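Tyrosine-protein phosphatase YwqE (Bacillus subtilis, PDB 3QY7) removes phosphate from phosphotyrosine residues of proteins such as YwqD, YwqF and Ssb, acting as a metal-dependent phosphatase with manganese as cofactor. Local coordinates at residues 21-26 with 67-72; 97-100 with 105-108; 181-186 with 214-219. One frame throughout, in Å; residues are numbered along the deposited sequence.

The three contacts follow one another along a single TIM-barrel chain of the PHP-like type, in the order 1, 2, 3, without overlap. Contact 1 joins helix 19-31 to the end of helix 52-68, and contact 3 joins the ends of helices 173-184 and 205-216; both lie in the outer helical layer, with centres about 33 Å apart. Contact 2 lies much deeper, its centre about 8 Å from that of the chain, where strand 104-108 carries an iron ligand. Its centre is about 24 Å from that of contact 1 and about 25 Å from that of contact 3, and none of the three touch. The outer two are thus helix packing, while 97-100 with 105-108 adjoins the metal site.

Contact 1: residues 21-26 with 67-72; sequences DSIEMA and IKEDIP
Of the side chains that meet here, Glu69 alone has a flat group, and its carboxylate is turned to arginines: OE2 forms a salt bridge with Arg65, and OE1 makes a long, weak ion pair with Arg27. What touches Ile23 is the methylene below, Glu69 CG, which lies 3.9 Å from Ile23 CD1. The setting is the outer helical layer of the TIM barrel, where helix 19-31 packs against the end of helix 52-68. That end is a Schellman motif: Asp70 takes a positive phi (60°), its N bonds back to Ile67 O at 3.0 Å, and the chain turns to place Ile71 against the neighbouring helix.

Ile23 serves two partners with two branches. Its ethyl arm reaches Glu69, while CG2, anti to the backbone N, meets Ile71 CD1 at 3.6 Å; the two isoleucines lie at about a right angle to each other. Ile71 in turn divides its branches between two residues one helical turn apart. Leu66 and Arg65 of helix 52-68 extend the patch, Leu66 touching both Ala26 and Ile71, and Val30 continues it along helix 19-31. The seam is therefore apolar inside, with the charged pairing of Glu69 at its border. Beyond Ile23, the CG2 branch of Ile71 approaches Ala26, 4.2 Å from its CB.

Contact 2: residues 97-100 with 105-108; sequences LSLN and ILIE. With FE (Fe (III) ion), chain B.
Leu99 and Leu106 are brought together by different first torsions: Leu99 sets CG beside its backbone N (chi1 -62°), whereas Leu106 sends CG anti to its own (chi1 -174°). The forked end of Leu99 thereby lies over Leu106 CB, with CD2 3.8 Å and CD1 4.1 Å from it. The third torsion that matters is that of Glu108, whose CG is also anti to N (chi1 -175°) and whose chain runs on extended to the metal.

Between the two backbones the link is a water. It accepts the N-H of Leu106, 3.0 Å from that N, and donates to Leu97 O at 2.9 Å, so a buried peptide N-H and a buried carbonyl are satisfied together. Next to it, Ser98 CB packs 4.4 Å from Ile105 CB, while Ser98 OG is hydrogen-bonded to Thr102 O in the short connection between the segments.

At the far end of the strand Glu108 OE1 binds an iron ion at 2.1 Å. Two waters, Glu80 and His136 are among its other ligands, and a salt bridge from Arg82 to Glu108 OE2 probably helps fix the carboxylate.

The alternation along this barrel strand separates two environments. The side chain of Leu106 lies among His5, Thr40 and Glu80, near the other iron, whereas Ile105 packs on Val87 and Leu91 of helix 87-92. Strand 104-108 itself runs parallel between strands 80-82 and 131-135, bonded through Leu106 to Ile81 and through Ile105 and Ile107 to Val133, while Leu97 of the preceding loop rests on helix 52-68.

Contact 3: residues 181-186 with 214-219; sequences RLVEAN and KEFGSE
Glu184 and Phe216, the last residues of helices 173-184 and 205-216, face each other with their CA atoms 8.0 Å apart, and both segments then leave the helical path, the second through Gly217 with a positive phi of 87°. The Phe216 ring bridges the gap and lies against two successive residues. Val183 CG1, anti to its backbone N, comes in obliquely to the ring and reaches CE2 of Phe216 at 3.5 Å. On the other side of the para carbon, Phe216 CE1 lies 3.9 Å from Glu184 CB, and Phe216 CZ sits between these two approaches, 3.8 Å from Glu184 N.

Glu184 thus contributes its backbone and inner carbons, while its extended chain carries the carboxylate onward in a plane about 89° from that of the ring. The helices belong to the outer layer of the TIM barrel, helix 173-184 leading to strand 190-192 and helix 205-216 following it. Helix 173-184 finishes in a Schellman motif with Asn186, at positive phi, as the C-prime residue: its N bonds to Val183 O at 3.0 Å, and the N of the following residue bonds to Leu182 O. Leu180, one turn back from Glu184, also touches Phe216 and Glu215. Glu215 CB sits over one face of the phenyl ring, 3.7 Å above its plane and offset toward the rim.

Contact 1: residues 21-26 with 67-72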
loop_
_atom_site.group_PDB
_atom_site.type_symbol
_atom_site.label_atom_id
_atom_site.label_comp_id
_atom_site.label_asym_id
_atom_site.label_seq_id
_atom_site.Cartn_x
_atom_site.Cartn_y
_atom_site.Cartn_z
ATOM N N ASP A 21 5.362 -15.116 -13.651
ATOM C CA ASP A 21 5.665 -13.722 -13.257
ATOM C C ASP A 21 5.628 -13.603 -11.738
ATOM O O ASP A 21 6.517 -12.977 -11.137
ATOM C CB ASP A 21 4.654 -12.725 -13.833
ATOM C CG ASP A 21 4.693 -12.646 -15.332
ATOM O OD1 ASP A 21 5.774 -12.839 -15.925
ATOM O OD2 ASP A 21 3.627 -12.387 -15.914
ATOM N N SER A 22 4.605 -14.193 -11.122
ATOM C CA SER A 22 4.442 -14.111 -9.663
ATOM C C SER A 22 5.694 -14.626 -8.945
ATOM O O SER A 22 6.183 -14.013 -7.979
ATOM C CB SER A 22 3.214 -14.907 -9.184
ATOM O OG SER A 22 2.008 -14.506 -9.818
ATOM N N ILE A 23 6.202 -15.754 -9.430
ATOM C CA ILE A 23 7.379 -16.399 -8.871
ATOM C C ILE A 23 8.632 -15.529 -9.033
ATOM O O ILE A 23 9.449 -15.424 -8.110
ATOM C CB ILE A 23 7.588 -17.787 -9.515
ATOM C CG1 ILE A 23 6.475 -18.747 -9.086
ATOM C CG2 ILE A 23 8.962 -18.361 -9.159
ATOM C CD1 ILE A 23 6.451 -19.971 -9.952
ATOM N N GLU A 24 8.779 -14.890 -10.196
ATOM C CA GLU A 24 9.910 -13.969 -10.402
ATOM C C GLU A 24 9.840 -12.771 -9.464
ATOM O O GLU A 24 10.864 -12.328 -8.921
ATOM C CB GLU A 24 9.998 -13.508 -11.854
ATOM C CG GLU A 24 10.273 -14.634 -12.835
ATOM C CD GLU A 24 11.537 -15.395 -12.493
ATOM O OE1 GLU A 24 12.631 -14.803 -12.609
ATOM O OE2 GLU A 24 11.431 -16.573 -12.085
ATOM N N MET A 25 8.628 -12.256 -9.266
ATOM C CA MET A 25 8.438 -11.157 -8.331
ATOM C C MET A 25 8.762 -11.605 -6.920
ATOM O O MET A 25 9.401 -10.865 -6.170
ATOM C CB MET A 25 7.011 -10.599 -8.411
ATOM C CG MET A 25 6.723 -9.904 -9.740
ATOM S SD MET A 25 4.980 -9.460 -9.947
ATOM C CE MET A 25 4.767 -8.161 -8.729
ATOM N N ALA A 26 8.325 -12.813 -6.556
ATOM C CA ALA A 26 8.625 -13.333 -5.229
ATOM C C ALA A 26 10.139 -13.446 -4.966
ATOM O O ALA A 26 10.611 -13.070 -3.889
ATOM C CB ALA A 26 7.948 -14.656 -5.027
ATOM N N ILE A 67 6.180 -22.705 -2.138
ATOM C CA ILE A 67 6.740 -23.829 -1.393
ATOM C C ILE A 67 7.353 -24.822 -2.386
ATOM O O ILE A 67 8.488 -25.241 -2.224
ATOM C CB ILE A 67 5.672 -24.501 -0.491
ATOM C CG1 ILE A 67 5.325 -23.582 0.686
ATOM C CG2 ILE A 67 6.176 -25.817 0.050
ATOM C CD1 ILE A 67 4.023 -23.953 1.390
ATOM N N LYS A 68 6.630 -25.110 -3.461
ATOM C CA LYS A 68 7.133 -25.997 -4.513
ATOM C C LYS A 68 8.486 -25.517 -5.046
ATOM O O LYS A 68 9.408 -26.324 -5.258
ATOM C CB LYS A 68 6.106 -26.084 -5.644
ATOM C CG LYS A 68 6.592 -26.753 -6.923
ATOM C CD LYS A 68 5.541 -26.581 -8.029
ATOM C CE LYS A 68 5.819 -27.482 -9.227
ATOM N NZ LYS A 68 5.045 -27.045 -10.433
ATOM N N GLU A 69 8.616 -24.200 -5.218
ATOM C CA GLU A 69 9.820 -23.596 -5.760
ATOM C C GLU A 69 10.889 -23.264 -4.719
ATOM O O GLU A 69 11.915 -22.673 -5.057
ATOM C CB GLU A 69 9.458 -22.319 -6.540
ATOM C CG GLU A 69 8.493 -22.504 -7.732
ATOM C CD GLU A 69 9.011 -23.433 -8.830
ATOM O OE1 GLU A 69 10.243 -23.612 -8.958
ATOM O OE2 GLU A 69 8.166 -23.998 -9.560
ATOM N N ASP A 70 10.629 -23.610 -3.456
ATOM C CA ASP A 70 11.553 -23.364 -2.349
ATOM C C ASP A 70 11.878 -21.881 -2.123
ATOM O O ASP A 70 13.020 -21.516 -1.823
ATOM C CB ASP A 70 12.854 -24.158 -2.532
ATOM C CG ASP A 70 13.558 -24.415 -1.217
ATOM O OD1 ASP A 70 12.859 -24.644 -0.211
ATOM O OD2 ASP A 70 14.807 -24.349 -1.169
ATOM N N ILE A 71 10.857 -21.046 -2.257
ATOM C CA ILE A 71 11.003 -19.593 -2.075
ATOM C C ILE A 71 10.414 -19.179 -0.718
ATOM O O ILE A 71 9.231 -19.413 -0.463
ATOM C CB ILE A 71 10.333 -18.813 -3.224
ATOM C CG1 ILE A 71 10.965 -19.212 -4.568
ATOM C CG2 ILE A 71 10.429 -17.283 -2.952
ATOM C CD1 ILE A 71 10.185 -18.775 -5.794
ATOM N N PRO A 72 11.239 -18.570 0.168
ATOM C CA PRO A 72 10.771 -18.250 1.526
ATOM C C PRO A 72 9.977 -16.940 1.550
ATOM O O PRO A 72 10.446 -15.928 2.052
ATOM C CB PRO A 72 12.073 -18.137 2.320
ATOM C CG PRO A 72 13.093 -17.719 1.299
ATOM C CD PRO A 72 12.664 -18.242 -0.023
#

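Contact 2: residues 97-100 with 105-108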
loop_
_atom_site.group_PDB
_atom_site.type_symbol
_atom_site.label_atom_id
_atom_site.label_comp_id
_atom_site.label_asym_id
_atom_site.label_seq_id
_atom_site.Cartn_x
_atom_site.Cartn_y
_atom_site.Cartn_z
ATOM N N LEU A 97 -12.032 -6.886 0.987
ATOM C CA LEU A 97 -11.015 -7.349 1.923
ATOM C C LEU A 97 -10.257 -6.171 2.500
ATOM O O LEU A 97 -9.891 -5.236 1.772
ATOM C CB LEU A 97 -10.004 -8.262 1.209
ATOM C CG LEU A 97 -10.410 -9.664 0.767
ATOM C CD1 LEU A 97 -9.302 -10.302 -0.019
ATOM C CD2 LEU A 97 -10.745 -10.536 1.991
ATOM N N SER A 98 -10.031 -6.202 3.809
ATOM C CA SER A 98 -9.048 -5.322 4.404
ATOM C C SER A 98 -7.691 -6.019 4.310
ATOM O O SER A 98 -7.611 -7.164 3.850
ATOM C CB SER A 98 -9.409 -4.974 5.845
ATOM O OG SER A 98 -9.525 -6.162 6.615
ATOM N N LEU A 99 -6.633 -5.311 4.688
ATOM C CA LEU A 99 -5.279 -5.843 4.540
ATOM C C LEU A 99 -5.081 -6.953 5.562
ATOM O O LEU A 99 -5.140 -6.712 6.753
ATOM C CB LEU A 99 -4.241 -4.713 4.717
ATOM C CG LEU A 99 -4.308 -3.560 3.688
ATOM C CD1 LEU A 99 -3.378 -2.456 4.084
ATOM C CD2 LEU A 99 -3.971 -4.078 2.264
ATOM N N ASN A 100 -4.855 -8.176 5.076
ATOM C CA ASN A 100 -4.718 -9.329 5.943
ATOM C C ASN A 100 -5.854 -9.449 6.960
ATOM O O ASN A 100 -5.635 -9.865 8.101
ATOM C CB ASN A 100 -3.352 -9.319 6.660
ATOM C CG ASN A 100 -3.060 -10.638 7.344
ATOM O OD1 ASN A 100 -3.432 -11.681 6.837
ATOM N ND2 ASN A 100 -2.400 -10.588 8.506
ATOM N N ILE A 105 -7.402 -0.778 5.874
ATOM C CA ILE A 105 -8.000 -0.997 4.572
ATOM C C ILE A 105 -7.322 -0.064 3.582
ATOM O O ILE A 105 -7.124 1.118 3.894
ATOM C CB ILE A 105 -9.559 -0.803 4.596
ATOM C CG1 ILE A 105 -10.181 -0.992 3.215
ATOM C CG2 ILE A 105 -9.971 0.495 5.283
ATOM C CD1 ILE A 105 -11.713 -0.941 3.216
ATOM N N LEU A 106 -6.931 -0.608 2.428
ATOM C CA LEU A 106 -6.166 0.154 1.425
ATOM C C LEU A 106 -7.108 0.786 0.417
ATOM O O LEU A 106 -7.719 0.098 -0.393
ATOM C CB LEU A 106 -5.141 -0.765 0.737
ATOM C CG LEU A 106 -4.162 -0.074 -0.229
ATOM C CD1 LEU A 106 -3.270 0.917 0.501
ATOM C CD2 LEU A 106 -3.339 -1.119 -0.959
ATOM N N ILE A 107 -7.226 2.109 0.516
ATOM C CA ILE A 107 -8.143 2.894 -0.297
ATOM C C ILE A 107 -7.324 3.770 -1.233
ATOM O O ILE A 107 -6.448 4.510 -0.780
ATOM C CB ILE A 107 -9.028 3.786 0.609
ATOM C CG1 ILE A 107 -9.829 2.935 1.607
ATOM C CG2 ILE A 107 -9.967 4.690 -0.230
ATOM C CD1 ILE A 107 -10.807 1.982 0.984
ATOM N N GLU A 108 -7.639 3.691 -2.519
ATOM C CA GLU A 108 -6.938 4.440 -3.557
ATOM C C GLU A 108 -7.878 5.478 -4.143
ATOM O O GLU A 108 -8.988 5.139 -4.543
ATOM C CB GLU A 108 -6.499 3.489 -4.667
ATOM C CG GLU A 108 -5.647 4.139 -5.754
ATOM C CD GLU A 108 -5.719 3.410 -7.078
ATOM O OE1 GLU A 108 -4.683 3.327 -7.776
ATOM O OE2 GLU A 108 -6.797 2.902 -7.443
HETATM FE FE FE B . -2.887 2.392 -7.180
HETATM O O HOH W 1 -7.577 -3.421 1.707
HETATM O O HOH W 2 -1.864 3.319 -8.934
HETATM O O HOH W 3 -1.293 1.212 -6.642
#

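Contact 3: residues 181-186 with 214-219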
loop_
_atom_site.group_PDB
_atom_site.type_symbol
_atom_site.label_atom_id
_atom_site.label_comp_id
_atom_site.label_asym_id
_atom_site.label_seq_id
_atom_site.Cartn_x
_atom_site.Cartn_y
_atom_site.Cartn_z
ATOM N N ARG A 181 9.052 15.393 1.010
ATOM C CA ARG A 181 8.240 16.428 1.661
ATOM C C ARG A 181 7.150 15.811 2.528
ATOM O O ARG A 181 7.006 16.187 3.694
ATOM C CB ARG A 181 7.652 17.406 0.629
ATOM C CG ARG A 181 8.707 18.352 0.048
ATOM C CD ARG A 181 8.213 19.076 -1.188
ATOM N NE ARG A 181 7.101 19.984 -0.916
ATOM C CZ ARG A 181 6.213 20.367 -1.831
ATOM N NH1 ARG A 181 6.297 19.921 -3.079
ATOM N NH2 ARG A 181 5.235 21.193 -1.502
ATOM N N LEU A 182 6.420 14.846 1.972
ATOM C CA LEU A 182 5.337 14.164 2.713
ATOM C C LEU A 182 5.865 13.390 3.924
ATOM O O LEU A 182 5.278 13.436 5.013
ATOM C CB LEU A 182 4.539 13.247 1.776
ATOM C CG LEU A 182 3.839 13.879 0.559
ATOM C CD1 LEU A 182 2.985 12.891 -0.240
ATOM C CD2 LEU A 182 3.022 15.123 0.986
ATOM N N VAL A 183 6.979 12.684 3.737
ATOM C CA VAL A 183 7.591 11.945 4.842
ATOM C C VAL A 183 8.022 12.883 5.980
ATOM O O VAL A 183 7.745 12.620 7.144
ATOM C CB VAL A 183 8.794 11.057 4.401
ATOM C CG1 VAL A 183 9.439 10.431 5.626
ATOM C CG2 VAL A 183 8.337 9.942 3.415
ATOM N N GLU A 184 8.693 13.978 5.629
ATOM C CA GLU A 184 9.123 14.991 6.595
ATOM C C GLU A 184 7.970 15.524 7.450
ATOM O O GLU A 184 8.134 15.748 8.651
ATOM C CB GLU A 184 9.752 16.161 5.843
ATOM C CG GLU A 184 10.515 17.089 6.742
ATOM C CD GLU A 184 11.130 18.246 6.000
ATOM O OE1 GLU A 184 10.473 19.304 5.887
ATOM O OE2 GLU A 184 12.282 18.101 5.553
ATOM N N ALA A 185 6.823 15.726 6.807
ATOM C CA ALA A 185 5.626 16.278 7.450
ATOM C C ALA A 185 4.854 15.256 8.291
ATOM O O ALA A 185 3.760 15.553 8.794
ATOM C CB ALA A 185 4.718 16.879 6.395
ATOM N N ASN A 186 5.421 14.054 8.435
ATOM C CA ASN A 186 4.800 12.970 9.225
ATOM C C ASN A 186 3.460 12.492 8.668
ATOM O O ASN A 186 2.600 12.017 9.415
ATOM C CB ASN A 186 4.660 13.364 10.709
ATOM C CG ASN A 186 5.996 13.569 11.389
ATOM O OD1 ASN A 186 6.166 14.495 12.198
ATOM N ND2 ASN A 186 6.957 12.710 11.076
ATOM N N LYS A 214 19.436 8.209 4.783
ATOM C CA LYS A 214 20.292 9.364 4.483
ATOM C C LYS A 214 19.616 10.692 4.811
ATOM O O LYS A 214 20.271 11.616 5.307
ATOM C CB LYS A 214 20.738 9.360 3.018
ATOM C CG LYS A 214 21.820 8.335 2.693
ATOM C CD LYS A 214 22.380 8.528 1.282
ATOM C CE LYS A 214 21.343 8.242 0.208
ATOM N NZ LYS A 214 21.833 8.548 -1.176
ATOM N N GLU A 215 18.314 10.788 4.536
ATOM C CA GLU A 215 17.558 12.043 4.701
ATOM C C GLU A 215 17.109 12.349 6.123
ATOM O O GLU A 215 17.057 13.532 6.521
ATOM C CB GLU A 215 16.337 12.072 3.773
ATOM C CG GLU A 215 16.672 12.218 2.294
ATOM C CD GLU A 215 17.634 13.367 2.008
ATOM O OE1 GLU A 215 17.351 14.503 2.449
ATOM O OE2 GLU A 215 18.678 13.126 1.356
ATOM N N PHE A 216 16.788 11.303 6.885
ATOM C CA PHE A 216 16.123 11.479 8.179
ATOM C C PHE A 216 16.805 10.781 9.344
ATOM O O PHE A 216 16.392 10.964 10.500
ATOM C CB PHE A 216 14.667 10.998 8.103
ATOM C CG PHE A 216 13.859 11.670 7.043
ATOM C CD1 PHE A 216 13.472 13.001 7.172
ATOM C CD2 PHE A 216 13.473 10.968 5.911
ATOM C CE1 PHE A 216 12.710 13.621 6.175
ATOM C CE2 PHE A 216 12.722 11.564 4.912
ATOM C CZ PHE A 216 12.334 12.905 5.045
ATOM N N GLY A 217 17.834 9.990 9.064
ATOM C CA GLY A 217 18.459 9.169 10.094
ATOM C C GLY A 217 17.768 7.827 10.237
ATOM O O GLY A 217 16.726 7.586 9.626
ATOM N N SER A 218 18.345 6.973 11.071
ATOM C CA SER A 218 17.961 5.562 11.142
ATOM C C SER A 218 16.592 5.310 11.773
ATOM O O SER A 218 15.899 4.332 11.422
ATOM C CB SER A 218 19.038 4.784 11.907
ATOM O OG SER A 218 19.093 5.216 13.258
ATOM N N GLU A 219 16.181 6.178 12.690
ATOM C CA GLU A 219 14.974 5.899 13.473
ATOM C C GLU A 219 13.682 5.988 12.683
ATOM O O GLU A 219 12.754 5.233 12.944
ATOM C CB GLU A 219 14.913 6.747 14.745
ATOM C CG GLU A 219 16.029 6.397 15.719
ATOM C CD GLU A 219 15.950 4.952 16.178
ATOM O OE1 GLU A 219 16.748 4.118 15.688
ATOM O OE2 GLU A 219 15.078 4.660 17.022
#